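Local coordinates for OBG-type G domain-containing protein (Pyrococcus horikoshii, PDB 2E87), which probably binds GTP as an Obg-type G protein of the NOG1 family and is seen here with GDP, its precise cellular role being unknown, at residues A[54-65]-A[98-109]. Residues are numbered along the deposited sequence; the frame is centred on the assembly and turned at random.
Sequences SNVVRDNLRKVL and IDWAIRIIRELE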
ATOM      1  N   SER A  54      -8.750  30.446  10.861  1.00 38.67           N
ATOM      2  CA  SER A  54      -7.427  29.994  10.463  1.00 40.90           C
ATOM      3  C   SER A  54      -7.009  28.709  11.170  1.00 42.70           C
ATOM      4  O   SER A  54      -6.507  27.783  10.535  1.00 43.84           O
ATOM      5  CB  SER A  54      -6.392  31.083  10.728  1.00 41.73           C
ATOM      6  OG  SER A  54      -5.121  30.679  10.259  1.00 49.46           O
ATOM      7  N   ASN A  55      -7.238  28.642  12.477  1.00 42.62           N
ATOM      8  CA  ASN A  55      -6.854  27.464  13.239  1.00 43.89           C
ATOM      9  C   ASN A  55      -7.662  26.224  12.979  1.00 40.50           C
ATOM     10  O   ASN A  55      -7.117  25.126  12.931  1.00 39.53           O
ATOM     11  CB  ASN A  55      -6.879  27.750  14.735  1.00 45.51           C
ATOM     12  CG  ASN A  55      -5.573  28.290  15.221  1.00 53.01           C
ATOM     13  OD1 ASN A  55      -5.268  29.464  15.019  1.00 52.24           O
ATOM     14  ND2 ASN A  55      -4.766  27.426  15.843  1.00 62.09           N
ATOM     15  N   VAL A  56      -8.965  26.390  12.824  1.00 35.32           N
ATOM     16  CA  VAL A  56      -9.812  25.247  12.582  1.00 35.98           C
ATOM     17  C   VAL A  56      -9.489  24.624  11.233  1.00 37.07           C
ATOM     18  O   VAL A  56      -9.387  23.411  11.119  1.00 39.27           O
ATOM     19  CB  VAL A  56     -11.293  25.654  12.665  1.00 33.04           C
ATOM     20  CG1 VAL A  56     -12.184  24.549  12.135  1.00 28.38           C
ATOM     21  CG2 VAL A  56     -11.632  25.942  14.111  1.00 35.20           C
ATOM     22  N   VAL A  57      -9.304  25.456  10.216  1.00 37.35           N
ATOM     23  CA  VAL A  57      -8.985  24.939   8.893  1.00 36.83           C
ATOM     24  C   VAL A  57      -7.616  24.269   8.890  1.00 40.15           C
ATOM     25  O   VAL A  57      -7.467  23.144   8.417  1.00 45.69           O
ATOM     26  CB  VAL A  57      -8.985  26.056   7.833  1.00 28.03           C
ATOM     27  CG1 VAL A  57      -8.376  25.539   6.545  1.00 31.19           C
ATOM     28  CG2 VAL A  57     -10.397  26.550   7.600  1.00 22.98           C
ATOM     29  N   ARG A  58      -6.616  24.960   9.428  1.00 41.12           N
ATOM     30  CA  ARG A  58      -5.272  24.420   9.436  1.00 38.98           C
ATOM     31  C   ARG A  58      -5.158  23.162  10.275  1.00 42.36           C
ATOM     32  O   ARG A  58      -4.423  22.253   9.921  1.00 40.83           O
ATOM     33  CB  ARG A  58      -4.285  25.494   9.888  1.00 36.15           C
ATOM     34  CG  ARG A  58      -4.013  26.540   8.801  1.00 37.58           C
ATOM     35  CD  ARG A  58      -3.578  27.877   9.389  1.00 47.19           C
ATOM     36  NE  ARG A  58      -2.456  27.700  10.288  1.00 59.37           N
ATOM     37  CZ  ARG A  58      -2.466  28.029  11.570  1.00 58.26           C
ATOM     38  NH1 ARG A  58      -3.544  28.568  12.118  1.00 57.23           N
ATOM     39  NH2 ARG A  58      -1.393  27.795  12.307  1.00 64.51           N
ATOM     40  N   ASP A  59      -5.913  23.082  11.363  1.00 43.16           N
ATOM     41  CA  ASP A  59      -5.848  21.897  12.194  1.00 44.44           C
ATOM     42  C   ASP A  59      -6.415  20.683  11.479  1.00 46.19           C
ATOM     43  O   ASP A  59      -5.796  19.621  11.498  1.00 49.77           O
ATOM     44  CB  ASP A  59      -6.580  22.115  13.513  1.00 48.69           C
ATOM     45  CG  ASP A  59      -5.840  23.073  14.436  1.00 52.88           C
ATOM     46  OD1 ASP A  59      -4.665  23.416  14.147  1.00 48.49           O
ATOM     47  OD2 ASP A  59      -6.439  23.476  15.455  1.00 46.42           O
ATOM     48  N   ASN A  60      -7.575  20.826  10.839  1.00 42.41           N
ATOM     49  CA  ASN A  60      -8.156  19.686  10.136  1.00 44.79           C
ATOM     50  C   ASN A  60      -7.269  19.266   8.958  1.00 43.28           C
ATOM     51  O   ASN A  60      -6.945  18.083   8.810  1.00 40.58           O
ATOM     52  CB  ASN A  60      -9.587  19.992   9.671  1.00 49.25           C
ATOM     53  CG  ASN A  60     -10.610  19.960  10.829  1.00 62.53           C
ATOM     54  OD1 ASN A  60     -11.186  18.917  11.144  1.00 59.40           O
ATOM     55  ND2 ASN A  60     -10.817  21.109  11.472  1.00 65.58           N
ATOM     56  N   LEU A  61      -6.834  20.224   8.142  1.00 39.87           N
ATOM     57  CA  LEU A  61      -5.988  19.863   7.015  1.00 42.17           C
ATOM     58  C   LEU A  61      -4.680  19.211   7.461  1.00 46.35           C
ATOM     59  O   LEU A  61      -4.283  18.180   6.919  1.00 47.42           O
ATOM     60  CB  LEU A  61      -5.688  21.087   6.153  1.00 35.46           C
ATOM     61  CG  LEU A  61      -6.892  21.692   5.428  1.00 40.71           C
ATOM     62  CD1 LEU A  61      -6.436  22.975   4.787  1.00 35.85           C
ATOM     63  CD2 LEU A  61      -7.470  20.716   4.375  1.00 31.71           C
ATOM     64  N   ARG A  62      -4.019  19.805   8.451  1.00 47.96           N
ATOM     65  CA  ARG A  62      -2.753  19.290   8.943  1.00 46.12           C
ATOM     66  C   ARG A  62      -2.863  17.860   9.456  1.00 48.68           C
ATOM     67  O   ARG A  62      -1.887  17.107   9.409  1.00 47.35           O
ATOM     68  CB  ARG A  62      -2.215  20.192  10.049  1.00 49.84           C
ATOM     69  CG  ARG A  62      -0.797  19.874  10.465  1.00 51.98           C
ATOM     70  CD  ARG A  62      -0.310  20.864  11.506  1.00 62.37           C
ATOM     71  NE  ARG A  62       0.186  22.105  10.906  1.00 68.47           N
ATOM     72  CZ  ARG A  62      -0.346  23.307  11.107  1.00 70.30           C
ATOM     73  NH1 ARG A  62      -1.409  23.436  11.898  1.00 68.10           N
ATOM     74  NH2 ARG A  62       0.198  24.381  10.533  1.00 64.17           N
ATOM     75  N   LYS A  63      -4.044  17.496   9.951  1.00 46.59           N
ATOM     76  CA  LYS A  63      -4.294  16.150  10.459  1.00 47.39           C
ATOM     77  C   LYS A  63      -4.160  15.142   9.326  1.00 47.15           C
ATOM     78  O   LYS A  63      -3.737  14.009   9.546  1.00 48.08           O
ATOM     79  CB  LYS A  63      -5.703  16.055  11.065  1.00 55.96           C
ATOM     80  CG  LYS A  63      -6.187  14.622  11.292  1.00 66.62           C
ATOM     81  CD  LYS A  63      -7.639  14.534  11.800  1.00 78.26           C
ATOM     82  CE  LYS A  63      -7.769  14.813  13.302  1.00 85.59           C
ATOM     83  NZ  LYS A  63      -9.154  14.556  13.834  1.00 88.15           N
ATOM     84  N   VAL A  64      -4.536  15.553   8.116  1.00 42.89           N
ATOM     85  CA  VAL A  64      -4.444  14.693   6.932  1.00 40.12           C
ATOM     86  C   VAL A  64      -2.984  14.413   6.564  1.00 38.50           C
ATOM     87  O   VAL A  64      -2.609  13.282   6.240  1.00 35.95           O
ATOM     88  CB  VAL A  64      -5.108  15.355   5.702  1.00 41.19           C
ATOM     89  CG1 VAL A  64      -5.020  14.434   4.521  1.00 38.82           C
ATOM     90  CG2 VAL A  64      -6.560  15.699   6.002  1.00 45.20           C
ATOM     91  N   LEU A  65      -2.168  15.456   6.599  1.00 32.77           N
ATOM     92  CA  LEU A  65      -0.756  15.328   6.274  1.00 41.79           C
ATOM     93  C   LEU A  65      -0.002  14.514   7.324  1.00 47.81           C
ATOM     94  O   LEU A  65       0.936  13.787   6.993  1.00 47.48           O
ATOM     95  CB  LEU A  65      -0.093  16.701   6.173  1.00 36.71           C
ATOM     96  CG  LEU A  65      -0.638  17.737   5.197  1.00 41.37           C
ATOM     97  CD1 LEU A  65       0.160  19.024   5.332  1.00 34.94           C
ATOM     98  CD2 LEU A  65      -0.553  17.189   3.776  1.00 36.24           C
ATOM     99  N   ILE A  98      -2.721  20.338  -0.188  1.00 32.63           N
ATOM    100  CA  ILE A  98      -3.149  20.554   1.189  1.00 37.05           C
ATOM    101  C   ILE A  98      -2.111  21.419   1.918  1.00 37.66           C
ATOM    102  O   ILE A  98      -2.448  22.422   2.534  1.00 35.57           O
ATOM    103  CB  ILE A  98      -3.353  19.200   1.902  1.00 32.60           C
ATOM    104  CG1 ILE A  98      -4.582  18.498   1.317  1.00 35.47           C
ATOM    105  CG2 ILE A  98      -3.533  19.400   3.375  1.00 36.13           C
ATOM    106  CD1 ILE A  98      -4.990  17.221   2.049  1.00 39.40           C
ATOM    107  N   ASP A  99      -0.841  21.042   1.803  1.00 40.89           N
ATOM    108  CA  ASP A  99       0.243  21.785   2.432  1.00 43.96           C
ATOM    109  C   ASP A  99       0.243  23.231   1.942  1.00 43.99           C
ATOM    110  O   ASP A  99       0.449  24.167   2.719  1.00 43.96           O
ATOM    111  CB  ASP A  99       1.592  21.117   2.113  1.00 49.00           C
ATOM    112  CG  ASP A  99       2.782  21.967   2.537  1.00 57.72           C
ATOM    113  OD1 ASP A  99       3.202  22.845   1.748  1.00 62.64           O
ATOM    114  OD2 ASP A  99       3.288  21.768   3.661  1.00 61.32           O
ATOM    115  N   TRP A 100       0.013  23.407   0.648  1.00 39.52           N
ATOM    116  CA  TRP A 100      -0.029  24.733   0.074  1.00 37.85           C
ATOM    117  C   TRP A 100      -1.148  25.549   0.742  1.00 39.46           C
ATOM    118  O   TRP A 100      -0.934  26.688   1.141  1.00 41.64           O
ATOM    119  CB  TRP A 100      -0.269  24.637  -1.439  1.00 41.09           C
ATOM    120  CG  TRP A 100      -0.587  25.963  -2.073  1.00 47.19           C
ATOM    121  CD1 TRP A 100       0.299  26.939  -2.424  1.00 45.51           C
ATOM    122  CD2 TRP A 100      -1.895  26.495  -2.339  1.00 43.06           C
ATOM    123  NE1 TRP A 100      -0.375  28.048  -2.890  1.00 47.99           N
ATOM    124  CE2 TRP A 100      -1.722  27.803  -2.843  1.00 41.49           C
ATOM    125  CE3 TRP A 100      -3.195  25.995  -2.194  1.00 43.10           C
ATOM    126  CZ2 TRP A 100      -2.799  28.618  -3.201  1.00 40.07           C
ATOM    127  CZ3 TRP A 100      -4.272  26.810  -2.550  1.00 44.14           C
ATOM    128  CH2 TRP A 100      -4.062  28.107  -3.045  1.00 44.92           C
ATOM    129  N   ALA A 101      -2.332  24.958   0.876  1.00 34.68           N
ATOM    130  CA  ALA A 101      -3.476  25.644   1.472  1.00 34.92           C
ATOM    131  C   ALA A 101      -3.196  26.056   2.921  1.00 35.89           C
ATOM    132  O   ALA A 101      -3.533  27.171   3.340  1.00 34.60           O
ATOM    133  CB  ALA A 101      -4.714  24.748   1.400  1.00 26.50           C
ATOM    134  N   ILE A 102      -2.565  25.159   3.677  1.00 35.45           N
ATOM    135  CA  ILE A 102      -2.229  25.430   5.068  1.00 37.71           C
ATOM    136  C   ILE A 102      -1.307  26.631   5.143  1.00 41.21           C
ATOM    137  O   ILE A 102      -1.465  27.507   5.992  1.00 41.85           O
ATOM    138  CB  ILE A 102      -1.516  24.229   5.711  1.00 36.54           C
ATOM    139  CG1 ILE A 102      -2.494  23.072   5.849  1.00 36.81           C
ATOM    140  CG2 ILE A 102      -0.952  24.617   7.061  1.00 34.93           C
ATOM    141  CD1 ILE A 102      -1.896  21.826   6.432  1.00 36.04           C
ATOM    142  N   ARG A 103      -0.352  26.672   4.225  1.00 44.57           N
ATOM    143  CA  ARG A 103       0.629  27.749   4.187  1.00 45.35           C
ATOM    144  C   ARG A 103       0.023  29.109   3.834  1.00 42.06           C
ATOM    145  O   ARG A 103       0.280  30.093   4.515  1.00 44.55           O
ATOM    146  CB  ARG A 103       1.753  27.382   3.204  1.00 52.66           C
ATOM    147  CG  ARG A 103       3.169  27.671   3.687  1.00 61.24           C
ATOM    148  CD  ARG A 103       4.123  26.488   3.433  1.00 63.86           C
ATOM    149  NE  ARG A 103       3.963  25.885   2.109  1.00 65.23           N
ATOM    150  CZ  ARG A 103       4.026  26.548   0.954  1.00 71.64           C
ATOM    151  NH1 ARG A 103       4.250  27.858   0.942  1.00 68.80           N
ATOM    152  NH2 ARG A 103       3.851  25.901  -0.197  1.00 66.90           N
ATOM    153  N   ILE A 104      -0.786  29.174   2.785  1.00 39.65           N
ATOM    154  CA  ILE A 104      -1.395  30.441   2.395  1.00 40.07           C
ATOM    155  C   ILE A 104      -2.367  30.971   3.455  1.00 39.90           C
ATOM    156  O   ILE A 104      -2.494  32.183   3.649  1.00 38.85           O
ATOM    157  CB  ILE A 104      -2.178  30.299   1.096  1.00 43.58           C
ATOM    158  CG1 ILE A 104      -1.448  29.346   0.157  1.00 51.22           C
ATOM    159  CG2 ILE A 104      -2.337  31.657   0.450  1.00 47.97           C
ATOM    160  CD1 ILE A 104       0.021  29.700  -0.057  1.00 59.64           C
ATOM    161  N   ILE A 105      -3.063  30.062   4.131  1.00 39.07           N
ATOM    162  CA  ILE A 105      -4.025  30.463   5.151  1.00 43.89           C
ATOM    163  C   ILE A 105      -3.339  31.057   6.372  1.00 48.39           C
ATOM    164  O   ILE A 105      -3.844  32.004   6.979  1.00 45.88           O
ATOM    165  CB  ILE A 105      -4.915  29.273   5.547  1.00 39.96           C
ATOM    166  CG1 ILE A 105      -5.924  29.028   4.421  1.00 34.09           C
ATOM    167  CG2 ILE A 105      -5.614  29.534   6.865  1.00 33.74           C
ATOM    168  CD1 ILE A 105      -6.688  27.751   4.566  1.00 29.98           C
ATOM    169  N   ARG A 106      -2.186  30.501   6.721  1.00 49.27           N
ATOM    170  CA  ARG A 106      -1.410  30.995   7.846  1.00 52.94           C
ATOM    171  C   ARG A 106      -0.936  32.407   7.503  1.00 54.56           C
ATOM    172  O   ARG A 106      -0.997  33.328   8.318  1.00 54.40           O
ATOM    173  CB  ARG A 106      -0.203  30.088   8.087  1.00 52.98           C
ATOM    174  CG  ARG A 106       0.741  30.627   9.134  1.00 64.89           C
ATOM    175  CD  ARG A 106       0.039  30.756  10.475  1.00 74.96           C
ATOM    176  NE  ARG A 106       0.531  31.897  11.241  1.00 81.45           N
ATOM    177  CZ  ARG A 106       0.184  32.159  12.495  1.00 83.81           C
ATOM    178  NH1 ARG A 106      -0.658  31.354  13.135  1.00 80.06           N
ATOM    179  NH2 ARG A 106       0.670  33.232  13.107  1.00 85.68           N
ATOM    180  N   GLU A 107      -0.471  32.564   6.274  1.00 50.34           N
ATOM    181  CA  GLU A 107       0.013  33.846   5.795  1.00 49.23           C
ATOM    182  C   GLU A 107      -1.137  34.855   5.748  1.00 46.54           C
ATOM    183  O   GLU A 107      -0.985  36.009   6.144  1.00 51.79           O
ATOM    184  CB  GLU A 107       0.620  33.665   4.405  1.00 45.30           C
ATOM    185  CG  GLU A 107       1.263  34.891   3.813  1.00 55.90           C
ATOM    186  CD  GLU A 107       1.626  34.678   2.351  1.00 67.82           C
ATOM    187  OE1 GLU A 107       2.116  33.572   2.019  1.00 67.98           O
ATOM    188  OE2 GLU A 107       1.423  35.613   1.539  1.00 66.21           O
ATOM    189  N   LEU A 108      -2.292  34.423   5.263  1.00 42.99           N
ATOM    190  CA  LEU A 108      -3.427  35.328   5.190  1.00 42.52           C
ATOM    191  C   LEU A 108      -3.840  35.755   6.594  1.00 37.94           C
ATOM    192  O   LEU A 108      -4.145  36.914   6.821  1.00 41.68           O
ATOM    193  CB  LEU A 108      -4.600  34.663   4.462  1.00 36.69           C
ATOM    194  CG  LEU A 108      -4.383  34.476   2.959  1.00 42.11           C
ATOM    195  CD1 LEU A 108      -5.510  33.633   2.352  1.00 37.53           C
ATOM    196  CD2 LEU A 108      -4.313  35.847   2.298  1.00 36.97           C
ATOM    197  N   GLU A 109      -3.841  34.817   7.530  1.00 35.68           N
ATOM    198  CA  GLU A 109      -4.209  35.116   8.907  1.00 42.18           C
ATOM    199  C   GLU A 109      -3.333  36.220   9.482  1.00 48.03           C
ATOM    200  O   GLU A 109      -3.826  37.225   9.985  1.00 44.74           O
ATOM    201  CB  GLU A 109      -4.069  33.878   9.792  1.00 36.21           C
ATOM    202  CG  GLU A 109      -4.133  34.203  11.276  1.00 44.67           C
ATOM    203  CD  GLU A 109      -3.861  33.008  12.167  1.00 43.52           C
ATOM    204  OE1 GLU A 109      -3.286  32.010  11.691  1.00 50.65           O
ATOM    205  OE2 GLU A 109      -4.207  33.069  13.357  1.00 46.12           O
TER
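Over one face of the Arg58 guanidinium, toward its rim, lies CD of Arg106, while the carbonyl oxygen of Ile102 sits at the edge, near the plane. The Arg106 guanidinium is turned 73° against that of Arg58 and takes NH2 of Arg58 at its own edge, 3.7 Å from Arg106 NH1. Both arginines gather round Glu109 OE1, which is 3.5 Å from Arg58 NH1 and 3.1 Å from Arg106 NH1. In each pair the oxygen is well out of the guanidinium plane, so these salt bridges work by charge alone, without a directed N-H. The same oxygen accepts a hydrogen bond from Ser54 OG (2.7 Å), which arrives from above the carboxylate plane; serine is small enough to let Glu109 lie against its CB. The Arg58 chain, bent at chi3 (53°), brings NH1 back to Ser54, where it bonds weakly to O and OG, whereas NE is buried without a partner. Its aliphatic part packs too, CD lying 3.6 Å from Ile105 CG2, and the side chain fits as a knob among Ile102, Ile105, Arg106 and Glu109. Ile102 returns the fit among Arg58, Leu61, Arg62 and Leu65, its long branch carrying CD1 to 3.6 Å from Leu65 CD1. Ile98 meets Leu61, Val64 and Leu65, with Leu147 of helix 144-156 packing against Leu61 and Ile98. A leucine in place of Arg58 would probably leave Glu109 with Arg106 as its remaining cation in this contact. Within the NOG1 N-terminal helical domain, segments 54-65 and 98-109, roughly antiparallel (153°), thus share an apolar seam running their length, Val57 against Ile105 included, and at the Ser54/Glu109 end a network whose single carboxylate probably offsets part of the charge of two arginines.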